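Local coordinates for salicylaldehyde dehydrogenase NahF (Pseudomonas putida, PDB 4JZ6), which probably catalyses the NAD+-dependent oxidation of salicylaldehyde to salicylate in bacterial naphthalene degradation, at residues G355-A360 with A376-T381. Numbering follows the deposited sequence.
Sequences GLFKDA and AVMPAT
Phe357 reaches out from helix 349-362 to the side chains of Met378 and Thr381, and these three residues make the whole contact. All of it is apolar. The closest approach is made by the methyl branch of Thr381: its CG2 lies 3.7 Å from CE2 of Phe357 and meets the ring obliquely. The methyl end of Met378 comes to the ring edge, near the ring plane, with its CE 4.2 Å from CD2 of Phe357. With chi1 at -163°, CG of Phe357 stands opposite the backbone N, and the ring extends from the helix to meet the two methyls. Met378 is fully extended, with all three side-chain torsions near 180°, which carries its terminal methyl to the ring. The backbones stay well apart, with the CA atoms of Phe357 and Thr381 10.0 Å from each other.

No polar bond crosses between the segments; the hydroxyl of Thr381 turns to its own side. Its OG1 lies 2.8 Å from the carbonyl O of Pro379, and the carbonyl of Gly371 is a second possible acceptor for its proton. The backbone of Thr381 bonds to Pro400 and Thr402, which ties the start of strand 381-384 to its neighbour, strand 401-407. Ile401 touches Phe357, Met378 and Thr381, and Met372 adds to the packing on the ring.

The contact thus packs helix 349-362 against the loop that leads into strand 381-384 and against the first residue of that strand, away from the salicylaldehyde pockets. The direct attachment of the segments rests on dispersion and the burial of apolar surface, while the one proton of the threonine hydroxyl has two backbone carbonyls within reach.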
loop_
_atom_site.group_PDB
_atom_site.type_symbol
_atom_site.label_atom_id
_atom_site.label_comp_id
_atom_site.label_asym_id
_atom_site.label_seq_id
_atom_site.Cartn_x
_atom_site.Cartn_y
_atom_site.Cartn_z
ATOM N N GLY A 355 -30.468 -2.748 -16.866
ATOM C CA GLY A 355 -30.370 -4.054 -16.237
ATOM C C GLY A 355 -30.593 -3.923 -14.742
ATOM O O GLY A 355 -31.375 -4.667 -14.151
ATOM N N LEU A 356 -29.915 -2.951 -14.138
ATOM C CA LEU A 356 -30.083 -2.641 -12.722
ATOM C C LEU A 356 -31.501 -2.143 -12.421
ATOM O O LEU A 356 -32.096 -2.501 -11.402
ATOM C CB LEU A 356 -29.056 -1.589 -12.286
ATOM C CG LEU A 356 -27.632 -2.013 -11.898
ATOM C CD1 LEU A 356 -27.649 -2.805 -10.609
ATOM C CD2 LEU A 356 -26.943 -2.814 -12.985
ATOM N N PHE A 357 -32.027 -1.319 -13.326
ATOM C CA PHE A 357 -33.346 -0.705 -13.196
ATOM C C PHE A 357 -34.457 -1.765 -13.218
ATOM O O PHE A 357 -35.320 -1.785 -12.339
ATOM C CB PHE A 357 -33.525 0.300 -14.339
ATOM C CG PHE A 357 -34.639 1.298 -14.142
ATOM C CD1 PHE A 357 -35.928 0.894 -13.836
ATOM C CD2 PHE A 357 -34.394 2.653 -14.305
ATOM C CE1 PHE A 357 -36.947 1.819 -13.675
ATOM C CE2 PHE A 357 -35.407 3.586 -14.150
ATOM C CZ PHE A 357 -36.685 3.168 -13.833
ATOM N N LYS A 358 -34.440 -2.633 -14.226
ATOM C CA LYS A 358 -35.454 -3.676 -14.344
ATOM C C LYS A 358 -35.461 -4.579 -13.118
ATOM O O LYS A 358 -36.521 -4.896 -12.579
ATOM C CB LYS A 358 -35.240 -4.520 -15.604
ATOM C CG LYS A 358 -36.284 -5.622 -15.772
ATOM C CD LYS A 358 -35.929 -6.627 -16.869
ATOM C CE LYS A 358 -37.038 -7.672 -17.029
ATOM N NZ LYS A 358 -36.719 -8.716 -18.047
ATOM N N ASP A 359 -34.271 -4.987 -12.684
ATOM C CA ASP A 359 -34.139 -5.876 -11.536
ATOM C C ASP A 359 -34.781 -5.279 -10.289
ATOM O O ASP A 359 -35.575 -5.936 -9.616
ATOM C CB ASP A 359 -32.669 -6.199 -11.262
ATOM C CG ASP A 359 -32.478 -6.993 -9.985
ATOM O OD1 ASP A 359 -32.526 -8.241 -10.046
ATOM O OD2 ASP A 359 -32.291 -6.368 -8.918
ATOM N N ALA A 360 -34.428 -4.032 -9.992
ATOM C CA ALA A 360 -35.019 -3.307 -8.875
ATOM C C ALA A 360 -36.532 -3.209 -9.027
ATOM O O ALA A 360 -37.279 -3.501 -8.093
ATOM C CB ALA A 360 -34.410 -1.920 -8.765
ATOM N N ALA A 376 -26.953 6.940 -24.178
ATOM C CA ALA A 376 -26.390 7.857 -23.198
ATOM C C ALA A 376 -27.405 8.890 -22.724
ATOM O O ALA A 376 -27.050 9.847 -22.040
ATOM C CB ALA A 376 -25.159 8.541 -23.762
ATOM N N VAL A 377 -28.667 8.689 -23.081
ATOM C CA VAL A 377 -29.722 9.625 -22.710
ATOM C C VAL A 377 -30.639 9.052 -21.624
ATOM O O VAL A 377 -31.193 7.960 -21.777
ATOM C CB VAL A 377 -30.558 10.035 -23.943
ATOM C CG1 VAL A 377 -31.590 11.082 -23.564
ATOM C CG2 VAL A 377 -29.654 10.552 -25.044
ATOM N N MET A 378 -30.793 9.794 -20.529
ATOM C CA MET A 378 -31.624 9.366 -19.406
ATOM C C MET A 378 -32.123 10.578 -18.635
ATOM O O MET A 378 -31.368 11.520 -18.405
ATOM C CB MET A 378 -30.821 8.466 -18.464
ATOM C CG MET A 378 -31.632 7.831 -17.334
ATOM S SD MET A 378 -30.661 6.673 -16.333
ATOM C CE MET A 378 -31.951 5.939 -15.336
ATOM N N PRO A 379 -33.408 10.571 -18.248
ATOM C CA PRO A 379 -33.915 11.618 -17.355
ATOM C C PRO A 379 -33.431 11.382 -15.931
ATOM O O PRO A 379 -33.085 10.250 -15.592
ATOM C CB PRO A 379 -35.433 11.438 -17.432
ATOM C CG PRO A 379 -35.638 10.030 -17.885
ATOM C CD PRO A 379 -34.485 9.713 -18.774
ATOM N N ALA A 380 -33.390 12.435 -15.120
ATOM C CA ALA A 380 -33.042 12.284 -13.714
ATOM C C ALA A 380 -34.034 11.328 -13.060
ATOM O O ALA A 380 -35.245 11.543 -13.114
ATOM C CB ALA A 380 -33.050 13.624 -13.013
ATOM N N THR A 381 -33.512 10.266 -12.458
ATOM C CA THR A 381 -34.349 9.187 -11.952
ATOM C C THR A 381 -34.077 8.881 -10.474
ATOM O O THR A 381 -32.927 8.775 -10.058
ATOM C CB THR A 381 -34.142 7.906 -12.794
ATOM O OG1 THR A 381 -34.395 8.191 -14.176
ATOM C CG2 THR A 381 -35.073 6.799 -12.341
#